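Glycerol dehydratase (Clostridium butyricum, PDB 1R9D) acts as a B12-independent lyase of the glycyl radical enzyme family, dehydrating glycerol, probably to 3-hydroxypropionaldehyde. Local coordinates at residues 313-318 / 374-379; 361-366 / 389-394; 493-498 / 621-626. One frame throughout, in Å; residues are numbered along the deposited sequence.

In the fold
The three contacts illustrate how packing chemistry follows position in a large fold. Interactions 1 and 2 adjoin and touch, their centres 12 Å apart: strand 375-380 of interaction 1 lies in the chain between the two helices of interaction 2, and Trp315 of interaction 1 rests on Ala365 from interaction 2. Interaction 1 is fully buried and almost wholly apolar, a proline CD over an indole face, with one water bridging them. Interaction 2, farther from the chain's centre and partly buried, adds a charged network above a hydrophobic base. Interaction 3, centred about 36 Å from interaction 1 and across the chain's centre, joins two other helices near the surface, where carboxylates, a lysine and a water dominate.

Interaction 1: residues 313-318 / 374-379; sequences CIWIKL and PSLSVR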
# COMPACT_ATOMS: atom_id res chain seq x y z
N CYS A 313 -5.64 6.39 42.75
CA CYS A 313 -4.40 5.89 42.17
C CYS A 313 -4.43 5.98 40.65
O CYS A 313 -3.43 6.30 40.02
CB CYS A 313 -4.15 4.44 42.60
SG CYS A 313 -3.60 4.29 44.32
N ILE A 314 -5.59 5.70 40.06
CA ILE A 314 -5.74 5.77 38.61
C ILE A 314 -5.55 7.23 38.19
O ILE A 314 -4.90 7.51 37.18
CB ILE A 314 -7.13 5.27 38.15
CG1 ILE A 314 -7.19 3.74 38.27
CG2 ILE A 314 -7.39 5.70 36.72
CD1 ILE A 314 -8.55 3.15 37.95
N TRP A 315 -6.13 8.14 38.96
CA TRP A 315 -5.98 9.56 38.66
C TRP A 315 -4.49 9.91 38.60
O TRP A 315 -4.03 10.56 37.67
CB TRP A 315 -6.67 10.42 39.73
CG TRP A 315 -7.97 11.07 39.30
CD1 TRP A 315 -8.29 12.39 39.40
CD2 TRP A 315 -9.12 10.41 38.74
NE1 TRP A 315 -9.57 12.60 38.94
CE2 TRP A 315 -10.10 11.41 38.53
CE3 TRP A 315 -9.42 9.09 38.40
CZ2 TRP A 315 -11.37 11.12 38.00
CZ3 TRP A 315 -10.68 8.80 37.87
CH2 TRP A 315 -11.64 9.82 37.67
N ILE A 316 -3.74 9.45 39.60
CA ILE A 316 -2.31 9.73 39.62
C ILE A 316 -1.58 9.11 38.43
O ILE A 316 -0.71 9.75 37.83
CB ILE A 316 -1.68 9.25 40.95
CG1 ILE A 316 -2.26 10.06 42.11
CG2 ILE A 316 -0.17 9.40 40.89
CD1 ILE A 316 -1.78 9.65 43.49
N LYS A 317 -1.93 7.87 38.07
CA LYS A 317 -1.29 7.21 36.94
C LYS A 317 -1.51 7.99 35.64
O LYS A 317 -0.61 8.08 34.80
CB LYS A 317 -1.83 5.78 36.76
CG LYS A 317 -1.49 4.82 37.91
CD LYS A 317 0.01 4.74 38.15
CE LYS A 317 0.77 4.26 36.93
NZ LYS A 317 2.26 4.30 37.14
N LEU A 318 -2.69 8.57 35.48
CA LEU A 318 -2.99 9.34 34.28
C LEU A 318 -2.09 10.58 34.17
O LEU A 318 -1.99 11.19 33.10
CB LEU A 318 -4.47 9.75 34.27
CG LEU A 318 -5.47 8.62 34.02
CD1 LEU A 318 -6.84 9.01 34.53
CD2 LEU A 318 -5.52 8.30 32.53
N PRO A 374 -6.93 13.50 35.20
CA PRO A 374 -7.44 13.55 33.82
C PRO A 374 -8.27 14.82 33.63
O PRO A 374 -8.59 15.51 34.59
CB PRO A 374 -8.31 12.30 33.74
CG PRO A 374 -8.88 12.24 35.13
CD PRO A 374 -7.68 12.51 36.00
N SER A 375 -8.59 15.12 32.37
CA SER A 375 -9.41 16.28 32.06
C SER A 375 -10.83 15.86 32.40
O SER A 375 -11.56 15.36 31.54
CB SER A 375 -9.28 16.63 30.58
OG SER A 375 -7.96 17.03 30.25
N LEU A 376 -11.20 16.04 33.67
CA LEU A 376 -12.52 15.64 34.16
C LEU A 376 -13.64 16.51 33.60
O LEU A 376 -13.53 17.74 33.56
CB LEU A 376 -12.54 15.70 35.69
CG LEU A 376 -13.82 15.22 36.38
CD1 LEU A 376 -14.13 13.78 35.98
CD2 LEU A 376 -13.66 15.32 37.89
N SER A 377 -14.72 15.86 33.19
CA SER A 377 -15.85 16.54 32.58
C SER A 377 -17.17 15.96 33.07
O SER A 377 -17.21 14.87 33.63
CB SER A 377 -15.78 16.37 31.07
OG SER A 377 -14.54 16.83 30.55
N VAL A 378 -18.26 16.70 32.87
CA VAL A 378 -19.57 16.23 33.26
C VAL A 378 -20.57 16.54 32.14
O VAL A 378 -20.47 17.56 31.46
CB VAL A 378 -20.08 16.88 34.58
CG1 VAL A 378 -19.11 16.61 35.72
CG2 VAL A 378 -20.28 18.38 34.38
N ARG A 379 -21.51 15.63 31.92
CA ARG A 379 -22.54 15.83 30.91
C ARG A 379 -23.74 16.40 31.65
O ARG A 379 -24.04 15.98 32.77
CB ARG A 379 -22.91 14.51 30.23
CG ARG A 379 -21.93 14.09 29.16
CD ARG A 379 -22.28 12.74 28.55
NE ARG A 379 -23.69 12.69 28.15
CZ ARG A 379 -24.23 11.67 27.49
NH1 ARG A 379 -23.48 10.63 27.14
NH2 ARG A 379 -25.53 11.69 27.19
O HOH W 1 -9.35 15.37 37.67
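The C-terminal turn of helix 304-317 comes up to the start of strand 375-380, and the backbones are nearest where the CA atoms of Leu318 and Pro374 stand 6.1 Å apart. No strand pairing is involved; the contact belongs to side chains, with Pro374 at its centre. Its CD points onto one face of the Trp315 indole in a CH-pi contact, 3.4 Å from the centroid of the five-membered ring and 8° off the ring normal, the two side chains crossing at about a right angle. The indole reaches this position with an unusual chi1 of -107°, well away from the staggered value near -60°. Across from the proline, the other face of the indole carries Ala365 of helix 357-369, whose CB is 3.6 Å from Trp315 CE2, so the ring is sandwiched. Leu376 adds a looser touch at the ring's edge, its CD1 4.3 Å from Trp315 CZ2. The proline is also crossed by Leu318 from a second direction, Leu318 CD1 lying 3.7 Å from Pro374 CB. One polar link spans the interface: a water accepts a weak bond from Trp315 NE1 at 3.1 Å and donates to Pro374 O at 3.2 Å. That same carbonyl takes a weak bond from Leu376 N, closing an inverse gamma turn centred on Ser375, and a cis peptide joins Gln373 to Pro374. At this bend the chain is already joining the sheet, its backbone bonded to Leu342 and Ala404 in the strands on either side. Such helix-on-strand packing, with an apolar layer between the helix and a parallel part of the sheet, suits the alpha/beta barrel characteristic of glycyl radical enzymes; the bound glycerol lies about 13 Å from the Pro374 side chain.

Interaction 2: residues 361-366 / 389-394; sequences MALEAA and LLRAAE
Arg391 spans the gap between two nearly parallel helical segments, their axes 10.4 Å apart at an angle of 10°, and touches Leu363 and Glu364 in turn. Its CB starts the contact 4.1 Å from Leu363 CD1, and CG comes closer, 3.7 Å from that same methyl, as the two chains run past each other in opposite directions. A bend at chi2 (61°) then turns the chain toward the polar end. There NE donates to a water at 2.8 Å, which itself donates to Glu364 OE2. NH2 donates directly to the same OE2 in a salt bridge, 2.8 Å away at an N-H...O angle of 143°, meeting the oxygen at its syn lone pair; carboxylate and guanidinium are almost coplanar. On its own helix, NH1 bonds Glu394 OE2 at 2.9 Å, approaching from above that carboxylate's plane. The guanidinium is thus held in its plane by two acids and a water. The chain's N-terminal residues cover this network: Ser7 N donates to Glu364 OE1, and Arg391 NH1 also donates to Gly5 O. Beneath the charges, Leu363 packs on Leu376 and Val378, so helices 357-369 and 386-397 lie side by side against strand 375-380, which joins them in sequence.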
# COMPACT_ATOMS: atom_id res chain seq x y z
N MET A 361 -17.59 9.53 42.76
CA MET A 361 -16.24 9.22 43.21
C MET A 361 -15.22 9.87 42.28
O MET A 361 -14.10 10.17 42.70
CB MET A 361 -16.03 7.71 43.25
CG MET A 361 -16.84 7.02 44.33
SD MET A 361 -16.38 5.29 44.54
CE MET A 361 -17.41 4.53 43.32
N ALA A 362 -15.61 10.09 41.03
CA ALA A 362 -14.71 10.72 40.08
C ALA A 362 -14.53 12.18 40.47
O ALA A 362 -13.42 12.72 40.43
CB ALA A 362 -15.28 10.62 38.66
N LEU A 363 -15.63 12.82 40.85
CA LEU A 363 -15.58 14.22 41.27
C LEU A 363 -14.73 14.31 42.54
O LEU A 363 -13.94 15.23 42.70
CB LEU A 363 -17.00 14.73 41.54
CG LEU A 363 -17.97 14.75 40.35
CD1 LEU A 363 -19.35 15.22 40.80
CD2 LEU A 363 -17.44 15.68 39.27
N GLU A 364 -14.90 13.34 43.43
CA GLU A 364 -14.15 13.30 44.68
C GLU A 364 -12.65 13.16 44.41
O GLU A 364 -11.83 13.83 45.03
CB GLU A 364 -14.64 12.14 45.54
CG GLU A 364 -14.31 12.26 47.02
CD GLU A 364 -15.22 13.22 47.75
OE1 GLU A 364 -14.97 13.50 48.94
OE2 GLU A 364 -16.20 13.70 47.13
N ALA A 365 -12.30 12.28 43.47
CA ALA A 365 -10.90 12.04 43.12
C ALA A 365 -10.18 13.30 42.65
O ALA A 365 -8.99 13.49 42.95
CB ALA A 365 -10.80 10.96 42.04
N ALA A 366 -10.88 14.17 41.93
CA ALA A 366 -10.26 15.40 41.45
C ALA A 366 -9.78 16.26 42.61
O ALA A 366 -8.74 16.92 42.53
CB ALA A 366 -11.24 16.18 40.58
N LEU A 389 -25.44 18.48 39.63
CA LEU A 389 -24.96 19.76 39.14
C LEU A 389 -24.36 20.58 40.27
O LEU A 389 -23.35 21.25 40.09
CB LEU A 389 -26.11 20.53 38.47
CG LEU A 389 -25.75 21.91 37.91
CD1 LEU A 389 -24.55 21.80 36.98
CD2 LEU A 389 -26.95 22.49 37.17
N LEU A 390 -24.96 20.52 41.46
CA LEU A 390 -24.45 21.27 42.59
C LEU A 390 -23.09 20.72 43.04
O LEU A 390 -22.21 21.48 43.43
CB LEU A 390 -25.45 21.24 43.75
CG LEU A 390 -26.68 22.13 43.52
CD1 LEU A 390 -27.67 21.95 44.66
CD2 LEU A 390 -26.24 23.59 43.42
N ARG A 391 -22.93 19.40 42.98
CA ARG A 391 -21.66 18.80 43.37
C ARG A 391 -20.59 19.22 42.37
O ARG A 391 -19.45 19.47 42.75
CB ARG A 391 -21.78 17.27 43.40
CG ARG A 391 -20.57 16.57 44.01
CD ARG A 391 -20.36 17.00 45.46
NE ARG A 391 -19.37 16.17 46.15
CZ ARG A 391 -18.94 16.39 47.39
NH1 ARG A 391 -19.41 17.42 48.09
NH2 ARG A 391 -18.06 15.56 47.94
N ALA A 392 -20.95 19.30 41.10
CA ALA A 392 -20.00 19.72 40.08
C ALA A 392 -19.60 21.16 40.37
O ALA A 392 -18.43 21.54 40.24
CB ALA A 392 -20.61 19.60 38.68
N ALA A 393 -20.58 21.97 40.76
CA ALA A 393 -20.33 23.37 41.09
C ALA A 393 -19.36 23.47 42.27
O ALA A 393 -18.50 24.35 42.29
CB ALA A 393 -21.63 24.08 41.42
N GLU A 394 -19.49 22.58 43.24
CA GLU A 394 -18.59 22.56 44.40
C GLU A 394 -17.16 22.32 43.94
O GLU A 394 -16.21 22.89 44.48
CB GLU A 394 -18.96 21.45 45.39
CG GLU A 394 -20.11 21.72 46.32
CD GLU A 394 -20.09 20.80 47.53
OE1 GLU A 394 -19.27 21.03 48.45
OE2 GLU A 394 -20.87 19.82 47.55
O HOH W 2 -18.43 13.67 45.19

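Interaction 3: residues 493-498 / 621-626; sequences AQMEYF and CREVNK
Glu623 OE1 is gripped by two donors while it presses on the backbone side of Glu496, 3.6 Å from Glu496 CA. Lys626 NZ, three residues along, bonds it at 2.8 Å from the syn side, somewhat out of the carboxylate plane. A water donates to it at 2.7 Å and also to Glu496 O, tying the carboxylate to the main chain of helix 484-516. The folded Glu623 chain, bent at chi2 (-53°), brings OE1 against Glu496 CB, the two side chains crossing obliquely. Glu496 itself extends with CG anti to its nitrogen (chi1 173°), which sends its carboxylate past Glu623 toward the lysine: OE2 is 3.9 Å from Lys626 NZ, a long salt bridge. The two acids approach to 4.5 Å between Glu496 OE2 and Glu623 OE1, a proximity that the ammonium group probably eases. Below, the aliphatic parts meet, with Met495 CG 3.9 Å from Glu623 CG, before the methionine turns off toward Phe451 in strand 449-452. The result is a helix-helix contact at the partly exposed periphery, in which an i to i+3 ion pair between Glu623 of helix 607-624 and Lys626 forms a small salt-bridge network with Glu496 of helix 484-516.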
# COMPACT_ATOMS: atom_id res chain seq x y z
N ALA A 493 -13.67 33.96 -0.38
CA ALA A 493 -12.73 33.47 -1.38
C ALA A 493 -11.38 33.09 -0.76
O ALA A 493 -10.76 32.10 -1.17
CB ALA A 493 -12.53 34.51 -2.47
N GLN A 494 -10.92 33.89 0.20
CA GLN A 494 -9.66 33.58 0.87
C GLN A 494 -9.85 32.33 1.72
O GLN A 494 -9.00 31.44 1.74
CB GLN A 494 -9.23 34.74 1.78
CG GLN A 494 -8.77 36.00 1.05
CD GLN A 494 -7.53 35.79 0.19
OE1 GLN A 494 -6.62 35.04 0.55
NE2 GLN A 494 -7.48 36.48 -0.94
N MET A 495 -10.97 32.27 2.44
CA MET A 495 -11.28 31.13 3.30
C MET A 495 -11.30 29.84 2.48
O MET A 495 -10.71 28.83 2.86
CB MET A 495 -12.65 31.33 3.96
CG MET A 495 -12.99 30.33 5.06
SD MET A 495 -12.08 30.63 6.60
CE MET A 495 -13.00 32.04 7.28
N GLU A 496 -11.98 29.89 1.34
CA GLU A 496 -12.10 28.74 0.45
C GLU A 496 -10.76 28.15 0.02
O GLU A 496 -10.57 26.93 0.04
CB GLU A 496 -12.91 29.12 -0.78
CG GLU A 496 -12.97 28.06 -1.86
CD GLU A 496 -13.78 28.51 -3.06
OE1 GLU A 496 -13.49 29.61 -3.60
OE2 GLU A 496 -14.70 27.77 -3.47
N TYR A 497 -9.84 29.02 -0.37
CA TYR A 497 -8.53 28.59 -0.84
C TYR A 497 -7.71 27.88 0.23
O TYR A 497 -7.20 26.78 0.01
CB TYR A 497 -7.73 29.79 -1.36
CG TYR A 497 -6.37 29.41 -1.91
CD1 TYR A 497 -6.24 28.85 -3.18
CD2 TYR A 497 -5.21 29.58 -1.15
CE1 TYR A 497 -5.01 28.46 -3.69
CE2 TYR A 497 -3.96 29.19 -1.65
CZ TYR A 497 -3.87 28.63 -2.92
OH TYR A 497 -2.65 28.23 -3.42
N PHE A 498 -7.58 28.50 1.40
CA PHE A 498 -6.78 27.89 2.46
C PHE A 498 -7.43 26.70 3.14
O PHE A 498 -6.72 25.78 3.57
CB PHE A 498 -6.37 28.97 3.47
CG PHE A 498 -5.36 29.94 2.92
CD1 PHE A 498 -4.04 29.56 2.75
CD2 PHE A 498 -5.75 31.20 2.50
CE1 PHE A 498 -3.11 30.42 2.17
CE2 PHE A 498 -4.83 32.08 1.91
CZ PHE A 498 -3.51 31.69 1.75
N CYS A 621 -16.86 27.16 8.77
CA CYS A 621 -17.55 25.88 8.94
C CYS A 621 -18.14 25.30 7.65
O CYS A 621 -18.04 24.10 7.41
CB CYS A 621 -18.64 26.03 10.01
SG CYS A 621 -18.01 26.34 11.71
N ARG A 622 -18.73 26.15 6.82
CA ARG A 622 -19.31 25.68 5.56
C ARG A 622 -18.25 25.17 4.59
O ARG A 622 -18.51 24.25 3.81
CB ARG A 622 -20.12 26.79 4.88
CG ARG A 622 -21.33 27.27 5.68
CD ARG A 622 -22.04 28.39 4.94
NE ARG A 622 -23.07 29.03 5.74
CZ ARG A 622 -23.10 30.33 6.03
NH1 ARG A 622 -22.14 31.13 5.57
NH2 ARG A 622 -24.08 30.83 6.77
N GLU A 623 -17.06 25.75 4.64
CA GLU A 623 -15.99 25.30 3.76
C GLU A 623 -15.51 23.92 4.22
O GLU A 623 -15.37 23.01 3.41
CB GLU A 623 -14.81 26.27 3.78
CG GLU A 623 -15.05 27.62 3.09
CD GLU A 623 -15.56 27.49 1.67
OE1 GLU A 623 -15.03 26.65 0.91
OE2 GLU A 623 -16.49 28.24 1.30
N VAL A 624 -15.28 23.76 5.52
CA VAL A 624 -14.81 22.49 6.06
C VAL A 624 -15.75 21.33 5.71
O VAL A 624 -15.29 20.24 5.35
CB VAL A 624 -14.65 22.57 7.60
CG1 VAL A 624 -14.29 21.19 8.17
CG2 VAL A 624 -13.55 23.57 7.96
N ASN A 625 -17.06 21.57 5.80
CA ASN A 625 -18.06 20.54 5.49
C ASN A 625 -17.99 19.98 4.08
O ASN A 625 -18.53 18.90 3.81
CB ASN A 625 -19.47 21.08 5.73
CG ASN A 625 -19.90 21.01 7.18
OD1 ASN A 625 -19.20 20.45 8.02
ND2 ASN A 625 -21.07 21.56 7.47
N LYS A 626 -17.33 20.68 3.17
CA LYS A 626 -17.24 20.23 1.78
C LYS A 626 -16.34 19.03 1.54
O LYS A 626 -16.47 18.35 0.52
CB LYS A 626 -16.72 21.36 0.89
CG LYS A 626 -17.63 22.56 0.73
CD LYS A 626 -16.88 23.67 0.03
CE LYS A 626 -17.76 24.88 -0.23
NZ LYS A 626 -17.00 25.94 -0.96
O HOH W 3 -12.70 25.23 0.88